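Local coordinates for alpha,alpha-trehalose-phosphate synthase (UDP-forming) (Burkholderia multivorans, PDB 5UOF), which belongs to glycosyltransferase family 20 and has the GT-B architecture of two Rossmann-like domains, at residues H179-L182 with V183-C187; A202-D205 with Y206-R210; M220-H224 with G225-K229. All coordinates share one frame; numbering follows the deposited sequence.

Contact 1: residues H179-L182 with V183-C187; sequences HDEL and VKFMC
Within the short helix 179-186, Glu181 and Phe185 meet one turn apart, in the classic i to i+4 arrangement. Glu181 offers two things to the aromatic ring. Its carbonyl oxygen accepts the Phe185 N-H, with N to O 2.9 Å, and the same oxygen lies over one face of the ring, toward its rim, 3.3 Å from Phe185 CG. The side chain of Glu181 then reaches the far end of the ring, its CG 3.4 Å from Phe185 CZ. CG stands anti to the backbone N (chi1 -172°) and the chain is extended beyond it, which carries the carboxylate past the ring with the two planes only 18° apart. Beside the rim, on the same side of the ring plane, Leu182 CD2 comes within 4.1 Å of Phe185 CD2. Leu116 and Tyr112 of helix 109-127 add further packing, and the ring of His148 meets that of Phe185 too.

At the polar end of Glu181, OE2 is hydrogen-bonded to the hydroxyl of Tyr112, while OE1 accepts from a water that in turn accepts from Lys184 NZ, each bond 2.6 Å long. OE1 and Lys184 NZ themselves stay 4.2 Å apart, beyond a salt bridge. Lys184 is extended as far as CD and bends at chi3 (65°), which brings its amine back beside the glutamate. The carboxylate is thus held at both oxygens, and the nearby amine would be expected to stabilise its charge.

Regular backbone bonds continue through Met186 N to Leu182 O, 3.0 Å. The helix lies in the connection between the adjacent parallel strands 159-162 and 191-194, an arrangement typical of the beta-alpha-beta crossovers of a Rossmann-like domain.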
ATOM      1  N   HIS A 179      -2.020  13.644  -5.809  1.00 11.36           N
ATOM      2  CA  HIS A 179      -3.233  12.822  -5.765  1.00 13.14           C
ATOM      3  C   HIS A 179      -4.502  13.669  -5.805  1.00 12.64           C
ATOM      4  O   HIS A 179      -5.473  13.303  -6.473  1.00 16.06           O
ATOM      5  CB  HIS A 179      -3.222  11.942  -4.511  1.00 10.85           C
ATOM      6  CG  HIS A 179      -3.028  12.701  -3.234  1.00 11.36           C
ATOM      7  ND1 HIS A 179      -4.077  13.220  -2.503  1.00 13.29           N
ATOM      8  CD2 HIS A 179      -1.903  13.005  -2.548  1.00 12.66           C
ATOM      9  CE1 HIS A 179      -3.602  13.822  -1.427  1.00 14.96           C
ATOM     10  NE2 HIS A 179      -2.286  13.698  -1.425  1.00 14.56           N
ATOM     11  N   ASP A 180      -4.524  14.795  -5.083  1.00 12.13           N
ATOM     12  CA  ASP A 180      -5.724  15.631  -5.089  1.00 17.88           C
ATOM     13  C   ASP A 180      -6.037  16.141  -6.491  1.00 16.89           C
ATOM     14  O   ASP A 180      -7.200  16.141  -6.914  1.00 16.27           O
ATOM     15  CB  ASP A 180      -5.574  16.810  -4.125  1.00 17.16           C
ATOM     16  CG  ASP A 180      -6.777  17.750  -4.167  1.00 24.36           C
ATOM     17  OD1 ASP A 180      -7.829  17.398  -3.590  1.00 23.66           O
ATOM     18  OD2 ASP A 180      -6.682  18.835  -4.790  1.00 25.15           O
ATOM     19  N   GLU A 181      -5.013  16.569  -7.232  1.00 17.21           N
ATOM     20  CA  GLU A 181      -5.248  17.066  -8.586  1.00 17.45           C
ATOM     21  C   GLU A 181      -5.671  15.941  -9.527  1.00 20.70           C
ATOM     22  O   GLU A 181      -6.503  16.153 -10.420  1.00 20.02           O
ATOM     23  CB  GLU A 181      -3.993  17.762  -9.102  1.00 20.67           C
ATOM     24  CG  GLU A 181      -4.189  18.481 -10.429  1.00 25.28           C
ATOM     25  CD  GLU A 181      -3.031  19.393 -10.774  1.00 28.42           C
ATOM     26  OE1 GLU A 181      -3.283  20.550 -11.181  1.00 33.36           O
ATOM     27  OE2 GLU A 181      -1.873  18.956 -10.643  1.00 20.37           O
ATOM     28  N   LEU A 182      -5.101  14.743  -9.354  1.00 15.49           N
ATOM     29  CA  LEU A 182      -5.518  13.613 -10.180  1.00 15.20           C
ATOM     30  C   LEU A 182      -6.990  13.302  -9.972  1.00 17.56           C
ATOM     31  O   LEU A 182      -7.717  13.016 -10.935  1.00 14.66           O
ATOM     32  CB  LEU A 182      -4.674  12.381  -9.876  1.00 19.00           C
ATOM     33  CG  LEU A 182      -3.196  12.497 -10.252  1.00 26.20           C
ATOM     34  CD1 LEU A 182      -2.473  11.253  -9.851  1.00 26.01           C
ATOM     35  CD2 LEU A 182      -3.035  12.741 -11.740  1.00 20.34           C
ATOM     36  N   VAL A 183      -7.449  13.338  -8.719  1.00 16.47           N
ATOM     37  CA  VAL A 183      -8.852  13.043  -8.459  1.00 18.56           C
ATOM     38  C   VAL A 183      -9.743  14.145  -9.030  1.00 16.18           C
ATOM     39  O   VAL A 183     -10.819  13.865  -9.575  1.00 15.61           O
ATOM     40  CB  VAL A 183      -9.074  12.814  -6.952  1.00 15.31           C
ATOM     41  CG1 VAL A 183     -10.550  12.834  -6.623  1.00 16.06           C
ATOM     42  CG2 VAL A 183      -8.445  11.476  -6.521  1.00 14.07           C
ATOM     43  N   LYS A 184      -9.296  15.406  -8.960  1.00 16.80           N
ATOM     44  CA  LYS A 184     -10.012  16.471  -9.663  1.00 17.03           C
ATOM     45  C   LYS A 184     -10.128  16.172 -11.158  1.00 20.27           C
ATOM     46  O   LYS A 184     -11.199  16.347 -11.752  1.00 20.10           O
ATOM     47  CB  LYS A 184      -9.322  17.819  -9.445  1.00 18.76           C
ATOM     48  CG  LYS A 184     -10.036  18.978 -10.155  1.00 19.53           C
ATOM     49  CD  LYS A 184      -9.310  20.315  -9.951  1.00 26.14           C
ATOM     50  CE  LYS A 184      -7.939  20.296 -10.603  1.00 31.74           C
ATOM     51  NZ  LYS A 184      -7.245  21.612 -10.518  1.00 38.65           N
ATOM     52  N   PHE A 185      -9.034  15.724 -11.785  1.00 19.38           N
ATOM     53  CA  PHE A 185      -9.087  15.341 -13.197  1.00 16.93           C
ATOM     54  C   PHE A 185     -10.129  14.259 -13.438  1.00 17.15           C
ATOM     55  O   PHE A 185     -10.881  14.307 -14.427  1.00 19.11           O
ATOM     56  CB  PHE A 185      -7.724  14.839 -13.661  1.00 19.71           C
ATOM     57  CG  PHE A 185      -6.649  15.886 -13.660  1.00 20.80           C
ATOM     58  CD1 PHE A 185      -6.960  17.236 -13.717  1.00 24.65           C
ATOM     59  CD2 PHE A 185      -5.316  15.506 -13.636  1.00 20.46           C
ATOM     60  CE1 PHE A 185      -5.958  18.193 -13.729  1.00 27.29           C
ATOM     61  CE2 PHE A 185      -4.309  16.457 -13.643  1.00 17.91           C
ATOM     62  CZ  PHE A 185      -4.630  17.799 -13.691  1.00 20.31           C
ATOM     63  N   MET A 186     -10.187  13.273 -12.547  1.00 16.37           N
ATOM     64  CA  MET A 186     -11.126  12.175 -12.711  1.00 14.46           C
ATOM     65  C   MET A 186     -12.558  12.652 -12.594  1.00 15.22           C
ATOM     66  O   MET A 186     -13.453  12.069 -13.215  1.00 18.87           O
ATOM     67  CB  MET A 186     -10.819  11.092 -11.682  1.00 14.08           C
ATOM     68  CG  MET A 186      -9.470  10.469 -11.960  1.00 14.14           C
ATOM     69  SD  MET A 186      -8.942   9.226 -10.789  1.00 18.49           S
ATOM     70  CE  MET A 186     -10.130   7.911 -11.126  1.00 19.58           C
ATOM     71  N   CYS A 187     -12.796  13.712 -11.833  1.00 14.73           N
ATOM     72  CA  CYS A 187     -14.140  14.270 -11.756  1.00 16.28           C
ATOM     73  C   CYS A 187     -14.504  15.137 -12.955  1.00 19.21           C
ATOM     74  O   CYS A 187     -15.633  15.622 -13.009  1.00 20.49           O
ATOM     75  CB  CYS A 187     -14.307  15.076 -10.467  1.00 16.54           C
ATOM     76  SG  CYS A 187     -14.191  14.028  -9.005  1.00 18.21           S
TER
HETATM   77  O   HOH W   1      -5.313  21.856 -12.228  1.00 46.03           O

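Contact 2: residues A202-D205 with Y206-R210; sequences AFTD and YIERR
Phe203 and Ile207 form the packed side of the last turns of helix 197-209, which follows strand 191-194 in a Rossmann-like domain of the GT-B fold. Ile207 CG1 lies over one face of the Phe203 ring, toward its rim, 4.2 Å from Phe203 CE2. Phe194 meets the same ring with its own at about 40°, and Leu221 of the hairpin touches both side chains, so this flank of the helix is buried against the sheet. Thr204 is close to Glu208 as well: chi1 of -60° sets OG1 beside the backbone N and leaves CG2 anti to it, 3.4 Å from Glu208 OE1, the two side chains running alongside each other. Thr204 OG1 turns back to the carbonyl oxygen of Arg200, and the Thr204 carbonyl accepts Glu208 N (N to O 2.9 Å).

The wetter side is that of Glu208 and Arg209; buried Asp205 lies at its border, its carboxylate held from several directions. A water donates to both Asp205 OD1 and Glu208 OE1, at 2.7 and 2.6 Å, bridging two acceptors that would otherwise probably repel each other; Gln201 NE2 gives OD1 a further bond. Asp205 and Arg209 extend side by side, their carboxylate and guanidinium planes stacked within 2°. This is an attraction of charges alone, since no N-H of the guanidinium is aimed at OD1. For salt bridges both residues turn to the second subunit, Asp205 to its Arg209 and Arg209 to its Asp205. Within the chain, Asp205 OD1 stays 4.1 Å from Arg209 NE, above one face of the guanidinium.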
ATOM      1  N   ALA A 202     -12.715   2.495  -3.608  1.00 13.84           N
ATOM      2  CA  ALA A 202     -11.516   3.250  -3.246  1.00 11.57           C
ATOM      3  C   ALA A 202     -11.626   4.699  -3.699  1.00 12.15           C
ATOM      4  O   ALA A 202     -11.277   5.627  -2.954  1.00 13.35           O
ATOM      5  CB  ALA A 202     -10.275   2.597  -3.860  1.00 10.68           C
ATOM      6  N   PHE A 203     -12.102   4.913  -4.927  1.00 11.65           N
ATOM      7  CA  PHE A 203     -12.292   6.268  -5.433  1.00 14.30           C
ATOM      8  C   PHE A 203     -13.359   6.997  -4.625  1.00 14.65           C
ATOM      9  O   PHE A 203     -13.169   8.148  -4.215  1.00 16.75           O
ATOM     10  CB  PHE A 203     -12.661   6.198  -6.915  1.00 12.81           C
ATOM     11  CG  PHE A 203     -12.884   7.535  -7.560  1.00 16.87           C
ATOM     12  CD1 PHE A 203     -11.810   8.360  -7.869  1.00 14.34           C
ATOM     13  CD2 PHE A 203     -14.166   7.961  -7.888  1.00 16.79           C
ATOM     14  CE1 PHE A 203     -12.013   9.597  -8.474  1.00 17.66           C
ATOM     15  CE2 PHE A 203     -14.375   9.197  -8.497  1.00 18.87           C
ATOM     16  CZ  PHE A 203     -13.295  10.016  -8.788  1.00 18.82           C
ATOM     17  N   THR A 204     -14.489   6.328  -4.380  1.00 13.37           N
ATOM     18  CA  THR A 204     -15.564   6.919  -3.591  1.00 13.47           C
ATOM     19  C   THR A 204     -15.085   7.270  -2.187  1.00 17.98           C
ATOM     20  O   THR A 204     -15.413   8.341  -1.660  1.00 16.58           O
ATOM     21  CB  THR A 204     -16.752   5.953  -3.537  1.00 17.08           C
ATOM     22  OG1 THR A 204     -17.211   5.707  -4.872  1.00 20.17           O
ATOM     23  CG2 THR A 204     -17.891   6.548  -2.742  1.00 20.05           C
ATOM     24  N   ASP A 205     -14.301   6.380  -1.574  1.00 14.77           N
ATOM     25  CA  ASP A 205     -13.741   6.650  -0.253  1.00 14.20           C
ATOM     26  C   ASP A 205     -12.916   7.929  -0.253  1.00 14.19           C
ATOM     27  O   ASP A 205     -13.009   8.732   0.679  1.00 16.03           O
ATOM     28  CB  ASP A 205     -12.868   5.484   0.210  1.00 14.61           C
ATOM     29  CG  ASP A 205     -13.677   4.310   0.741  1.00 19.88           C
ATOM     30  OD1 ASP A 205     -14.903   4.447   0.929  1.00 17.63           O
ATOM     31  OD2 ASP A 205     -13.068   3.243   0.974  1.00 17.63           O
ATOM     32  N   TYR A 206     -12.081   8.117  -1.275  1.00 14.36           N
ATOM     33  CA  TYR A 206     -11.282   9.335  -1.347  1.00 13.53           C
ATOM     34  C   TYR A 206     -12.180  10.563  -1.355  1.00 15.27           C
ATOM     35  O   TYR A 206     -11.972  11.507  -0.585  1.00 15.87           O
ATOM     36  CB  TYR A 206     -10.384   9.314  -2.591  1.00 13.55           C
ATOM     37  CG  TYR A 206      -9.384  10.465  -2.645  1.00 13.53           C
ATOM     38  CD1 TYR A 206      -9.760  11.727  -3.100  1.00 16.60           C
ATOM     39  CD2 TYR A 206      -8.058  10.281  -2.261  1.00 13.38           C
ATOM     40  CE1 TYR A 206      -8.846  12.767  -3.152  1.00 18.85           C
ATOM     41  CE2 TYR A 206      -7.143  11.324  -2.305  1.00 13.81           C
ATOM     42  CZ  TYR A 206      -7.546  12.563  -2.752  1.00 14.38           C
ATOM     43  OH  TYR A 206      -6.646  13.603  -2.800  1.00 14.89           O
ATOM     44  N   ILE A 207     -13.201  10.552  -2.219  1.00 14.60           N
ATOM     45  CA  ILE A 207     -14.082  11.712  -2.373  1.00 15.03           C
ATOM     46  C   ILE A 207     -14.828  11.996  -1.074  1.00 20.13           C
ATOM     47  O   ILE A 207     -14.872  13.137  -0.597  1.00 19.09           O
ATOM     48  CB  ILE A 207     -15.067  11.472  -3.534  1.00 17.67           C
ATOM     49  CG1 ILE A 207     -14.324  11.330  -4.866  1.00 22.15           C
ATOM     50  CG2 ILE A 207     -16.124  12.575  -3.578  1.00 21.89           C
ATOM     51  CD1 ILE A 207     -13.787  12.612  -5.388  1.00 28.27           C
ATOM     52  N   GLU A 208     -15.431  10.958  -0.485  1.00 15.41           N
ATOM     53  CA  GLU A 208     -16.304  11.160   0.672  1.00 16.61           C
ATOM     54  C   GLU A 208     -15.506  11.471   1.932  1.00 20.54           C
ATOM     55  O   GLU A 208     -15.784  12.454   2.631  1.00 22.22           O
ATOM     56  CB  GLU A 208     -17.176   9.918   0.889  1.00 20.15           C
ATOM     57  CG  GLU A 208     -18.241   9.757  -0.175  1.00 23.75           C
ATOM     58  CD  GLU A 208     -19.076   8.507   0.024  1.00 32.81           C
ATOM     59  OE1 GLU A 208     -18.523   7.475   0.459  1.00 30.29           O
ATOM     60  OE2 GLU A 208     -20.289   8.564  -0.253  1.00 39.46           O
ATOM     61  N   ARG A 209     -14.506  10.647   2.237  1.00 20.06           N
ATOM     62  CA  ARG A 209     -13.826  10.773   3.518  1.00 20.98           C
ATOM     63  C   ARG A 209     -12.896  11.971   3.573  1.00 22.37           C
ATOM     64  O   ARG A 209     -12.576  12.441   4.667  1.00 20.93           O
ATOM     65  CB  ARG A 209     -13.066   9.486   3.823  1.00 17.69           C
ATOM     66  CG  ARG A 209     -14.028   8.328   3.984  1.00 16.30           C
ATOM     67  CD  ARG A 209     -13.332   7.021   4.193  1.00 17.68           C
ATOM     68  NE  ARG A 209     -14.282   6.018   4.659  1.00 18.63           N
ATOM     69  CZ  ARG A 209     -13.934   4.786   5.001  1.00 15.79           C
ATOM     70  NH1 ARG A 209     -12.664   4.431   4.927  1.00 14.84           N
ATOM     71  NH2 ARG A 209     -14.852   3.928   5.436  1.00 21.72           N
ATOM     72  N   ARG A 210     -12.463  12.488   2.431  1.00 16.55           N
ATOM     73  CA  ARG A 210     -11.647  13.690   2.427  1.00 18.45           C
ATOM     74  C   ARG A 210     -12.466  14.958   2.220  1.00 26.97           C
ATOM     75  O   ARG A 210     -11.885  16.035   2.048  1.00 27.34           O
ATOM     76  CB  ARG A 210     -10.553  13.568   1.371  1.00 17.81           C
ATOM     77  CG  ARG A 210      -9.612  12.440   1.663  1.00 22.25           C
ATOM     78  CD  ARG A 210      -8.584  12.316   0.598  1.00 20.09           C
ATOM     79  NE  ARG A 210      -7.792  13.532   0.476  1.00 29.25           N
ATOM     80  CZ  ARG A 210      -6.734  13.813   1.230  1.00 36.00           C
ATOM     81  NH1 ARG A 210      -6.349  12.961   2.174  1.00 35.50           N
ATOM     82  NH2 ARG A 210      -6.068  14.951   1.042  1.00 31.83           N
TER
HETATM   83  O   HOH W   2     -16.726   6.222   1.882  1.00 27.50           O

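Contact 3: residues M220-H224 with G225-K229; sequences MLHAH and GRVVK
Met220 wraps its side chain over Val227 and Lys229 at the open end of a beta hairpin, strands 221-223 and 226-232 joined by a type I' turn. Its CB starts 3.8 Å from Val227 CG1. Bends at chi2 (-71°) and chi3 (-78°) then fold the chain across the partner strand: SD settles against Lys229, 3.7 Å from its CB, and the terminal CE doubles back to lie 3.6 Å from Val227 CG1, with Lys229 N equally near.

Val227 thus has the methionine at one flank and an imidazole at the other. It pairs with His222 at a non-hydrogen-bonded position, and its CG1 sits over the face of the His222 ring in a CH-pi contact, 4.2 Å from the centroid. The ring is fixed at its far end by NE2, which is hydrogen-bonded to Ser216.

Leu221 and Val228 form the next, hydrogen-bonded pair, with Leu221 facing helix 197-209. Two backbone bonds join that pair, Val228 N to Leu221 O being 2.7 Å. At the turn, where His224 and Gly225 both have positive phi, the geometry differs: Arg226 N approaches Ala223 O at 2.9 Å from 55° out of the carbonyl plane.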
ATOM      1  N   MET A 220     -24.815   8.742  -7.719  1.00 39.31           N
ATOM      2  CA  MET A 220     -23.914   9.671  -8.382  1.00 33.45           C
ATOM      3  C   MET A 220     -23.025  10.366  -7.360  1.00 33.79           C
ATOM      4  O   MET A 220     -23.402  10.554  -6.200  1.00 37.30           O
ATOM      5  CB  MET A 220     -24.714  10.715  -9.159  1.00 34.59           C
ATOM      6  CG  MET A 220     -25.686  10.128 -10.151  1.00 33.07           C
ATOM      7  SD  MET A 220     -24.837   9.399 -11.553  1.00 36.43           S
ATOM      8  CE  MET A 220     -24.416  10.854 -12.493  1.00 40.07           C
ATOM      9  N   LEU A 221     -21.832  10.757  -7.798  1.00 25.00           N
ATOM     10  CA  LEU A 221     -20.920  11.531  -6.969  1.00 22.62           C
ATOM     11  C   LEU A 221     -20.995  12.995  -7.373  1.00 25.10           C
ATOM     12  O   LEU A 221     -20.928  13.321  -8.564  1.00 26.64           O
ATOM     13  CB  LEU A 221     -19.484  11.020  -7.095  1.00 24.35           C
ATOM     14  CG  LEU A 221     -18.969  10.208  -5.908  1.00 33.07           C
ATOM     15  CD1 LEU A 221     -19.997   9.171  -5.487  1.00 34.67           C
ATOM     16  CD2 LEU A 221     -17.642   9.542  -6.242  1.00 26.09           C
ATOM     17  N   HIS A 222     -21.141  13.871  -6.386  1.00 22.14           N
ATOM     18  CA  HIS A 222     -21.153  15.312  -6.610  1.00 25.92           C
ATOM     19  C   HIS A 222     -19.851  15.874  -6.059  1.00 25.87           C
ATOM     20  O   HIS A 222     -19.657  15.916  -4.840  1.00 23.92           O
ATOM     21  CB  HIS A 222     -22.364  15.952  -5.944  1.00 32.75           C
ATOM     22  CG  HIS A 222     -23.666  15.420  -6.448  1.00 37.04           C
ATOM     23  ND1 HIS A 222     -24.495  16.145  -7.278  1.00 40.85           N
ATOM     24  CD2 HIS A 222     -24.270  14.223  -6.263  1.00 38.71           C
ATOM     25  CE1 HIS A 222     -25.560  15.421  -7.573  1.00 40.98           C
ATOM     26  NE2 HIS A 222     -25.449  14.250  -6.970  1.00 40.32           N
ATOM     27  N   ALA A 223     -18.962  16.298  -6.954  1.00 20.35           N
ATOM     28  CA  ALA A 223     -17.629  16.711  -6.544  1.00 22.96           C
ATOM     29  C   ALA A 223     -17.032  17.609  -7.613  1.00 24.24           C
ATOM     30  O   ALA A 223     -17.271  17.416  -8.810  1.00 22.59           O
ATOM     31  CB  ALA A 223     -16.715  15.499  -6.293  1.00 22.75           C
ATOM     32  N   HIS A 224     -16.232  18.578  -7.159  1.00 23.42           N
ATOM     33  CA  HIS A 224     -15.558  19.533  -8.038  1.00 25.84           C
ATOM     34  C   HIS A 224     -16.546  20.182  -9.006  1.00 28.98           C
ATOM     35  O   HIS A 224     -16.264  20.358 -10.194  1.00 29.83           O
ATOM     36  CB  HIS A 224     -14.406  18.867  -8.790  1.00 24.67           C
ATOM     37  CG  HIS A 224     -13.248  18.497  -7.916  1.00 23.14           C
ATOM     38  ND1 HIS A 224     -12.352  19.429  -7.431  1.00 28.11           N
ATOM     39  CD2 HIS A 224     -12.841  17.299  -7.434  1.00 23.76           C
ATOM     40  CE1 HIS A 224     -11.443  18.818  -6.694  1.00 26.15           C
ATOM     41  NE2 HIS A 224     -11.715  17.526  -6.679  1.00 24.62           N
ATOM     42  N   GLY A 225     -17.722  20.531  -8.484  1.00 31.74           N
ATOM     43  CA  GLY A 225     -18.759  21.184  -9.255  1.00 32.83           C
ATOM     44  C   GLY A 225     -19.381  20.351 -10.350  1.00 35.53           C
ATOM     45  O   GLY A 225     -20.067  20.907 -11.212  1.00 37.15           O
ATOM     46  N   ARG A 226     -19.177  19.038 -10.351  1.00 27.12           N
ATOM     47  CA  ARG A 226     -19.703  18.177 -11.396  1.00 26.65           C
ATOM     48  C   ARG A 226     -20.449  17.003 -10.774  1.00 29.76           C
ATOM     49  O   ARG A 226     -20.315  16.712  -9.584  1.00 30.73           O
ATOM     50  CB  ARG A 226     -18.580  17.682 -12.316  1.00 28.64           C
ATOM     51  CG  ARG A 226     -17.782  18.827 -12.962  1.00 35.43           C
ATOM     52  CD  ARG A 226     -16.830  18.314 -14.033  1.00 40.37           C
ATOM     53  NE  ARG A 226     -17.527  17.509 -15.032  1.00 43.22           N
ATOM     54  CZ  ARG A 226     -18.041  18.000 -16.155  1.00 43.08           C
ATOM     55  NH1 ARG A 226     -17.936  19.294 -16.426  1.00 47.22           N
ATOM     56  NH2 ARG A 226     -18.662  17.202 -17.007  1.00 44.61           N
ATOM     57  N   VAL A 227     -21.269  16.352 -11.591  1.00 25.29           N
ATOM     58  CA  VAL A 227     -21.967  15.134 -11.203  1.00 25.90           C
ATOM     59  C   VAL A 227     -21.322  13.988 -11.968  1.00 25.82           C
ATOM     60  O   VAL A 227     -21.272  14.006 -13.202  1.00 28.72           O
ATOM     61  CB  VAL A 227     -23.473  15.224 -11.491  1.00 29.12           C
ATOM     62  CG1 VAL A 227     -24.195  14.022 -10.898  1.00 35.06           C
ATOM     63  CG2 VAL A 227     -24.040  16.507 -10.919  1.00 29.04           C
ATOM     64  N   VAL A 228     -20.824  12.992 -11.246  1.00 18.76           N
ATOM     65  CA  VAL A 228     -20.021  11.931 -11.832  1.00 17.96           C
ATOM     66  C   VAL A 228     -20.710  10.604 -11.558  1.00 22.66           C
ATOM     67  O   VAL A 228     -21.041  10.304 -10.407  1.00 22.13           O
ATOM     68  CB  VAL A 228     -18.593  11.924 -11.253  1.00 22.87           C
ATOM     69  CG1 VAL A 228     -17.721  10.940 -12.006  1.00 22.74           C
ATOM     70  CG2 VAL A 228     -17.990  13.330 -11.275  1.00 25.84           C
ATOM     71  N   LYS A 229     -20.954   9.836 -12.616  1.00 20.22           N
ATOM     72  CA  LYS A 229     -21.389   8.449 -12.484  1.00 19.90           C
ATOM     73  C   LYS A 229     -20.161   7.574 -12.272  1.00 20.42           C
ATOM     74  O   LYS A 229     -19.269   7.532 -13.127  1.00 20.28           O
ATOM     75  CB  LYS A 229     -22.153   8.019 -13.734  1.00 22.05           C
ATOM     76  CG  LYS A 229     -22.267   6.527 -13.920  1.00 30.08           C
ATOM     77  CD  LYS A 229     -23.457   5.977 -13.183  1.00 30.24           C
ATOM     78  CE  LYS A 229     -23.721   4.540 -13.590  1.00 32.14           C
ATOM     79  NZ  LYS A 229     -24.848   3.999 -12.795  1.00 40.05           N
TER

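How the contacts relate
From the N terminus the three contacts follow in series, each bridging a single continuous stretch, so none nests within or crosses another. Contact 1 spans two helical turns ahead of strand 191-194; contact 2 does the same at the end of helix 197-209; contact 3 closes the hairpin that carries the sheet on past strand 191-194, with strand 226-232 beside it. Between contacts 1 and 2, His179 ND1 probably hydrogen-bonds Tyr206 OH at 2.6 Å, and Val183 CG1 packs on Ile207 CD1. Packing continues from Ile207 CG2 to Ala223 CB of contact 3, while the His224 ring, through NE2, packs against Lys184 CA, completing a ring of two helices and hairpin.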